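Local coordinates for protein CalU16 (Micromonospora echinospora, PDB 4FPW) that probably confers resistance to the enediyne calicheamicin on its producer as a self-sacrifice protein of the AHA1 family, at residues 122-133 against 162-173. Residues are numbered along the deposited sequence; the frame is centred on the assembly and turned at random.
Sequences VEVGVGWEMALD and MMRISQERGEAW
Arg169 runs along helix 118-138, from Val126 past Glu129 to Asp133, and illustrates how one long side chain can pack with its stem and pair with its tip. Its CB lies 4.1 Å from Val126 CG2, at the start of this path. CG and CD then pass the carboxylate of Glu129, with CD 3.5 Å from Glu129 OE2. NE comes next, in a salt bridge of charge alone, because Glu129 OE2 stands well out of the guanidinium plane. With chi2 and chi3 both trans, the chain is stretched full length from CG to NE, which carries the guanidinium on to Asp133. There it grips end-on: NH2 donates to the syn lone pair of Asp133 OD1 at 3.1 Å, and NH1 to Asp133 OD2, which it meets from above a carboxylate plane turned 68° from its own. The selenium of Met130 sits 3.5 Å from Arg169 NH1 and 3.9 Å from Met162 CE, while Ile165 CG2, of Arg169's own helix, covers one guanidinium face.

Glu129 has a second task. Its OE1 accepts a bent bond (140°) from Trp173 NE1 at 2.6 Å at the edge of the indole, the carboxylate plane turned almost perpendicular to the ring, and Arg8 of strand 7-15 pairs with OE2. This buried acid faces two arginines, which would be expected to favour its charged form. Gly125 lays its CA over the five-membered ring of Trp173 in a CH-pi contact, and Val126 CG2 packs against Trp173 CD1.

Knobs-into-holes packing of Val126, Arg169 and Trp173 joins segments 122-133 and 162-173, whose N-to-C directions lie 133° apart, with Trp173 also touching strands 7-15 and 20-29: helix 118-138 over the antiparallel sheet is the long helix of the Bet v 1-like (SRPBCC) fold, and helix 161-177 packs against it.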
ATOM      1  N   VAL A 122       4.535  -6.685  -9.632  1.00 45.38           N
ATOM      2  CA  VAL A 122       5.877  -6.407  -9.163  1.00 45.07           C
ATOM      3  C   VAL A 122       5.965  -4.929  -8.790  1.00 46.99           C
ATOM      4  O   VAL A 122       6.087  -4.599  -7.598  1.00 47.06           O
ATOM      5  CB  VAL A 122       6.924  -6.748 -10.237  1.00 46.43           C
ATOM      6  CG1 VAL A 122       8.334  -6.521  -9.708  1.00 47.85           C
ATOM      7  CG2 VAL A 122       6.763  -8.190 -10.708  1.00 47.66           C
ATOM      8  N   GLU A 123       5.826  -4.060  -9.804  1.00 46.87           N
ATOM      9  CA  GLU A 123       6.016  -2.600  -9.688  1.00 46.72           C
ATOM     10  C   GLU A 123       5.405  -1.954  -8.459  1.00 45.43           C
ATOM     11  O   GLU A 123       5.914  -0.958  -7.937  1.00 45.85           O
ATOM     12  CB  GLU A 123       5.448  -1.905 -10.918  1.00 47.83           C
ATOM     13  CG  GLU A 123       6.310  -2.114 -12.147  1.00 49.90           C
ATOM     14  CD  GLU A 123       5.692  -1.594 -13.421  1.00 52.06           C
ATOM     15  OE1 GLU A 123       4.516  -1.149 -13.402  1.00 53.74           O
ATOM     16  OE2 GLU A 123       6.402  -1.632 -14.448  1.00 54.42           O
ATOM     17  N   VAL A 124       4.315  -2.534  -8.000  1.00 43.90           N
ATOM     18  CA  VAL A 124       3.538  -1.975  -6.923  1.00 43.06           C
ATOM     19  C   VAL A 124       3.990  -2.556  -5.569  1.00 42.60           C
ATOM     20  O   VAL A 124       4.211  -1.809  -4.606  1.00 43.22           O
ATOM     21  CB  VAL A 124       2.060  -2.200  -7.277  1.00 44.50           C
ATOM     22  CG1 VAL A 124       1.216  -2.510  -6.077  1.00 45.83           C
ATOM     23  CG2 VAL A 124       1.521  -0.987  -8.027  1.00 45.63           C
ATOM     24  N   GLY A 125       4.165  -3.875  -5.508  1.00 41.13           N
ATOM     25  CA  GLY A 125       4.772  -4.521  -4.351  1.00 40.59           C
ATOM     26  C   GLY A 125       6.051  -3.830  -3.945  1.00 40.37           C
ATOM     27  O   GLY A 125       6.217  -3.449  -2.788  1.00 42.01           O
ATOM     28  N   VAL A 126       6.947  -3.645  -4.906  1.00 39.90           N
ATOM     29  CA  VAL A 126       8.201  -2.957  -4.651  1.00 40.19           C
ATOM     30  C   VAL A 126       7.950  -1.505  -4.244  1.00 40.12           C
ATOM     31  O   VAL A 126       8.534  -1.026  -3.293  1.00 41.20           O
ATOM     32  CB  VAL A 126       9.136  -3.006  -5.881  1.00 41.15           C
ATOM     33  CG1 VAL A 126      10.399  -2.198  -5.628  1.00 41.40           C
ATOM     34  CG2 VAL A 126       9.498  -4.444  -6.238  1.00 40.62           C
ATOM     35  N   GLY A 127       7.054  -0.820  -4.950  1.00 40.42           N
ATOM     36  CA  GLY A 127       6.777   0.577  -4.699  1.00 39.09           C
ATOM     37  C   GLY A 127       6.228   0.826  -3.325  1.00 39.40           C
ATOM     38  O   GLY A 127       6.574   1.820  -2.686  1.00 40.19           O
ATOM     39  N   TRP A 128       5.368  -0.060  -2.855  1.00 40.15           N
ATOM     40  CA  TRP A 128       4.886   0.062  -1.478  1.00 42.43           C
ATOM     41  C   TRP A 128       5.952  -0.265  -0.453  1.00 43.18           C
ATOM     42  O   TRP A 128       6.005   0.350   0.611  1.00 44.68           O
ATOM     43  CB  TRP A 128       3.656  -0.802  -1.233  1.00 42.13           C
ATOM     44  CG  TRP A 128       2.475  -0.197  -1.851  1.00 42.86           C
ATOM     45  CD1 TRP A 128       1.832  -0.629  -2.958  1.00 42.48           C
ATOM     46  CD2 TRP A 128       1.813   1.006  -1.440  1.00 43.37           C
ATOM     47  NE1 TRP A 128       0.802   0.209  -3.255  1.00 41.96           N
ATOM     48  CE2 TRP A 128       0.757   1.220  -2.337  1.00 42.82           C
ATOM     49  CE3 TRP A 128       1.991   1.901  -0.376  1.00 44.24           C
ATOM     50  CZ2 TRP A 128      -0.127   2.303  -2.223  1.00 42.77           C
ATOM     51  CZ3 TRP A 128       1.116   2.984  -0.261  1.00 43.88           C
ATOM     52  CH2 TRP A 128       0.067   3.168  -1.182  1.00 43.09           C
ATOM     53  N   GLU A 129       6.797  -1.236  -0.759  1.00 44.94           N
ATOM     54  CA  GLU A 129       7.839  -1.623   0.188  1.00 44.82           C
ATOM     55  C   GLU A 129       8.780  -0.466   0.443  1.00 45.72           C
ATOM     56  O   GLU A 129       9.127  -0.207   1.593  1.00 46.29           O
ATOM     57  CB  GLU A 129       8.620  -2.819  -0.318  1.00 44.44           C
ATOM     58  CG  GLU A 129       8.040  -4.146   0.119  1.00 43.36           C
ATOM     59  CD  GLU A 129       8.884  -5.296  -0.371  1.00 43.37           C
ATOM     60  OE1 GLU A 129       8.728  -5.707  -1.535  1.00 44.87           O
ATOM     61  OE2 GLU A 129       9.735  -5.776   0.385  1.00 43.59           O
HETATM   62  N   MSE A 130       9.173   0.233  -0.625  1.00 46.49           N
HETATM   63  CA  MSE A 130      10.041   1.413  -0.508  1.00 47.53           C
HETATM   64  C   MSE A 130       9.361   2.426   0.365  1.00 46.51           C
HETATM   65  O   MSE A 130       9.974   3.027   1.252  1.00 47.39           O
HETATM   66  CB  MSE A 130      10.287   2.084  -1.854  1.00 50.98           C
HETATM   67  CG  MSE A 130      10.987   1.195  -2.884  1.00 55.15           C
HETATM   68 SE   MSE A 130      12.828   0.697  -2.329  1.00 60.74          SE
HETATM   69  CE  MSE A 130      12.883  -0.719  -3.640  1.00 56.32           C
ATOM     70  N   ALA A 131       8.074   2.625   0.121  1.00 44.20           N
ATOM     71  CA  ALA A 131       7.296   3.596   0.874  1.00 43.88           C
ATOM     72  C   ALA A 131       7.121   3.199   2.336  1.00 43.39           C
ATOM     73  O   ALA A 131       7.190   4.052   3.229  1.00 43.64           O
ATOM     74  CB  ALA A 131       5.934   3.794   0.228  1.00 43.70           C
ATOM     75  N   LEU A 132       6.866   1.917   2.580  1.00 42.13           N
ATOM     76  CA  LEU A 132       6.717   1.432   3.948  1.00 42.37           C
ATOM     77  C   LEU A 132       8.030   1.552   4.745  1.00 43.86           C
ATOM     78  O   LEU A 132       7.982   1.664   5.966  1.00 42.84           O
ATOM     79  CB  LEU A 132       6.155   0.010   3.967  1.00 41.24           C
ATOM     80  CG  LEU A 132       4.667  -0.019   3.580  1.00 39.72           C
ATOM     81  CD1 LEU A 132       4.213  -1.432   3.283  1.00 39.12           C
ATOM     82  CD2 LEU A 132       3.769   0.616   4.641  1.00 38.66           C
ATOM     83  N   ASP A 133       9.182   1.584   4.064  1.00 44.00           N
ATOM     84  CA  ASP A 133      10.450   1.937   4.737  1.00 46.13           C
ATOM     85  C   ASP A 133      10.329   3.260   5.452  1.00 46.57           C
ATOM     86  O   ASP A 133      10.728   3.374   6.611  1.00 49.59           O
ATOM     87  CB  ASP A 133      11.630   2.050   3.763  1.00 46.19           C
ATOM     88  CG  ASP A 133      12.111   0.717   3.267  1.00 46.59           C
ATOM     89  OD1 ASP A 133      11.576  -0.331   3.694  1.00 48.48           O
ATOM     90  OD2 ASP A 133      13.045   0.707   2.447  1.00 47.59           O
HETATM   91  N   MSE A 162      19.658   2.463  -3.327  1.00 59.25           N
HETATM   92  CA  MSE A 162      18.210   2.266  -3.439  1.00 57.67           C
HETATM   93  C   MSE A 162      17.851   1.427  -4.639  1.00 55.45           C
HETATM   94  O   MSE A 162      16.915   0.641  -4.580  1.00 52.17           O
HETATM   95  CB  MSE A 162      17.464   3.606  -3.490  1.00 60.37           C
HETATM   96  CG  MSE A 162      17.757   4.468  -2.257  1.00 63.57           C
HETATM   97 SE   MSE A 162      17.060   3.579  -0.627  1.00 67.74          SE
HETATM   98  CE  MSE A 162      15.186   3.550  -1.268  1.00 64.00           C
HETATM   99  N   MSE A 163      18.585   1.578  -5.740  1.00 55.94           N
HETATM  100  CA  MSE A 163      18.381   0.731  -6.907  1.00 56.10           C
HETATM  101  C   MSE A 163      18.600  -0.720  -6.567  1.00 54.55           C
HETATM  102  O   MSE A 163      17.822  -1.575  -7.010  1.00 53.81           O
HETATM  103  CB  MSE A 163      19.315   1.123  -8.038  1.00 61.20           C
HETATM  104  CG  MSE A 163      18.709   2.243  -8.880  1.00 64.86           C
HETATM  105 SE   MSE A 163      19.975   2.771 -10.300  1.00 76.44          SE
HETATM  106  CE  MSE A 163      19.476   1.440 -11.665  1.00 74.71           C
ATOM    107  N   ARG A 164      19.639  -1.011  -5.776  1.00 53.01           N
ATOM    108  CA  ARG A 164      19.940  -2.377  -5.364  1.00 51.16           C
ATOM    109  C   ARG A 164      18.792  -2.958  -4.555  1.00 49.42           C
ATOM    110  O   ARG A 164      18.342  -4.066  -4.824  1.00 48.22           O
ATOM    111  CB  ARG A 164      21.228  -2.418  -4.552  1.00 54.58           C
ATOM    112  CG  ARG A 164      21.670  -3.822  -4.176  1.00 56.08           C
ATOM    113  CD  ARG A 164      22.787  -3.826  -3.135  1.00 58.22           C
ATOM    114  NE  ARG A 164      22.402  -3.351  -1.793  1.00 58.19           N
ATOM    115  CZ  ARG A 164      21.459  -3.891  -1.012  1.00 57.62           C
ATOM    116  NH1 ARG A 164      20.716  -4.914  -1.422  1.00 57.15           N
ATOM    117  NH2 ARG A 164      21.227  -3.382   0.195  1.00 57.54           N
ATOM    118  N   ILE A 165      18.309  -2.202  -3.570  1.00 48.28           N
ATOM    119  CA  ILE A 165      17.135  -2.595  -2.792  1.00 46.72           C
ATOM    120  C   ILE A 165      15.872  -2.715  -3.673  1.00 46.88           C
ATOM    121  O   ILE A 165      14.996  -3.542  -3.406  1.00 45.48           O
ATOM    122  CB  ILE A 165      16.884  -1.610  -1.639  1.00 47.37           C
ATOM    123  CG1 ILE A 165      18.048  -1.668  -0.633  1.00 50.01           C
ATOM    124  CG2 ILE A 165      15.573  -1.921  -0.946  1.00 45.98           C
ATOM    125  CD1 ILE A 165      18.087  -0.522   0.349  1.00 50.80           C
ATOM    126  N   SER A 166      15.769  -1.896  -4.722  1.00 47.23           N
ATOM    127  CA  SER A 166      14.633  -1.983  -5.647  1.00 46.76           C
ATOM    128  C   SER A 166      14.740  -3.252  -6.442  1.00 47.01           C
ATOM    129  O   SER A 166      13.774  -3.983  -6.610  1.00 46.09           O
ATOM    130  CB  SER A 166      14.551  -0.727  -6.543  1.00 47.47           C
ATOM    131  OG  SER A 166      14.334  -1.043  -7.916  1.00 49.49           O
ATOM    132  N   GLN A 167      15.945  -3.521  -6.895  1.00 49.05           N
ATOM    133  CA  GLN A 167      16.215  -4.661  -7.748  1.00 51.96           C
ATOM    134  C   GLN A 167      16.090  -6.033  -7.061  1.00 51.05           C
ATOM    135  O   GLN A 167      15.568  -6.970  -7.658  1.00 51.31           O
ATOM    136  CB  GLN A 167      17.598  -4.464  -8.336  1.00 55.10           C
ATOM    137  CG  GLN A 167      18.224  -5.654  -9.011  1.00 57.86           C
ATOM    138  CD  GLN A 167      19.535  -5.232  -9.614  1.00 60.83           C
ATOM    139  OE1 GLN A 167      20.307  -4.515  -8.969  1.00 60.59           O
ATOM    140  NE2 GLN A 167      19.778  -5.615 -10.872  1.00 63.20           N
ATOM    141  N   GLU A 168      16.555  -6.155  -5.821  1.00 51.58           N
ATOM    142  CA  GLU A 168      16.353  -7.398  -5.052  1.00 51.42           C
ATOM    143  C   GLU A 168      14.894  -7.591  -4.815  1.00 49.39           C
ATOM    144  O   GLU A 168      14.356  -8.645  -5.133  1.00 52.90           O
ATOM    145  CB  GLU A 168      17.048  -7.366  -3.698  1.00 51.94           C
ATOM    146  CG  GLU A 168      18.539  -7.550  -3.798  1.00 54.31           C
ATOM    147  CD  GLU A 168      19.244  -7.375  -2.468  1.00 56.44           C
ATOM    148  OE1 GLU A 168      18.575  -7.283  -1.413  1.00 54.92           O
ATOM    149  OE2 GLU A 168      20.491  -7.311  -2.490  1.00 58.64           O
ATOM    150  N   ARG A 169      14.249  -6.570  -4.260  1.00 47.54           N
ATOM    151  CA  ARG A 169      12.821  -6.642  -3.970  1.00 45.89           C
ATOM    152  C   ARG A 169      12.024  -7.019  -5.225  1.00 44.39           C
ATOM    153  O   ARG A 169      11.091  -7.798  -5.154  1.00 44.46           O
ATOM    154  CB  ARG A 169      12.315  -5.336  -3.338  1.00 45.72           C
ATOM    155  CG  ARG A 169      12.742  -5.161  -1.881  1.00 45.63           C
ATOM    156  CD  ARG A 169      12.211  -3.876  -1.243  1.00 45.01           C
ATOM    157  NE  ARG A 169      12.630  -3.703   0.151  1.00 45.86           N
ATOM    158  CZ  ARG A 169      12.549  -2.572   0.864  1.00 46.75           C
ATOM    159  NH1 ARG A 169      12.058  -1.450   0.343  1.00 47.17           N
ATOM    160  NH2 ARG A 169      12.963  -2.562   2.127  1.00 46.51           N
ATOM    161  N   GLY A 170      12.408  -6.500  -6.378  1.00 44.92           N
ATOM    162  CA  GLY A 170      11.770  -6.899  -7.628  1.00 45.71           C
ATOM    163  C   GLY A 170      11.931  -8.376  -7.946  1.00 47.42           C
ATOM    164  O   GLY A 170      10.992  -9.024  -8.401  1.00 47.99           O
ATOM    165  N   GLU A 171      13.126  -8.915  -7.717  1.00 50.03           N
ATOM    166  CA  GLU A 171      13.364 -10.357  -7.905  1.00 51.20           C
ATOM    167  C   GLU A 171      12.467 -11.214  -6.993  1.00 50.52           C
ATOM    168  O   GLU A 171      11.937 -12.244  -7.416  1.00 52.29           O
ATOM    169  CB  GLU A 171      14.837 -10.701  -7.676  1.00 53.19           C
ATOM    170  CG  GLU A 171      15.738 -10.372  -8.857  1.00 54.69           C
ATOM    171  CD  GLU A 171      17.208 -10.330  -8.481  1.00 57.27           C
ATOM    172  OE1 GLU A 171      17.585 -10.903  -7.430  1.00 59.32           O
ATOM    173  OE2 GLU A 171      17.991  -9.721  -9.240  1.00 58.04           O
ATOM    174  N   ALA A 172      12.278 -10.772  -5.757  1.00 48.59           N
ATOM    175  CA  ALA A 172      11.394 -11.468  -4.823  1.00 49.09           C
ATOM    176  C   ALA A 172       9.942 -11.523  -5.289  1.00 48.46           C
ATOM    177  O   ALA A 172       9.329 -12.593  -5.291  1.00 51.93           O
ATOM    178  CB  ALA A 172      11.472 -10.823  -3.449  1.00 48.76           C
ATOM    179  N   TRP A 173       9.387 -10.386  -5.687  1.00 46.06           N
ATOM    180  CA  TRP A 173       8.036 -10.373  -6.251  1.00 44.51           C
ATOM    181  C   TRP A 173       7.977 -11.105  -7.610  1.00 46.40           C
ATOM    182  O   TRP A 173       7.049 -11.874  -7.870  1.00 46.43           O
ATOM    183  CB  TRP A 173       7.551  -8.949  -6.409  1.00 42.51           C
ATOM    184  CG  TRP A 173       7.285  -8.249  -5.132  1.00 39.57           C
ATOM    185  CD1 TRP A 173       7.975  -7.198  -4.624  1.00 38.84           C
ATOM    186  CD2 TRP A 173       6.234  -8.522  -4.214  1.00 38.30           C
ATOM    187  NE1 TRP A 173       7.409  -6.781  -3.447  1.00 37.28           N
ATOM    188  CE2 TRP A 173       6.342  -7.587  -3.167  1.00 37.48           C
ATOM    189  CE3 TRP A 173       5.202  -9.462  -4.176  1.00 38.23           C
ATOM    190  CZ2 TRP A 173       5.464  -7.568  -2.088  1.00 36.81           C
ATOM    191  CZ3 TRP A 173       4.328  -9.436  -3.117  1.00 38.19           C
ATOM    192  CH2 TRP A 173       4.470  -8.495  -2.074  1.00 37.31           C
TER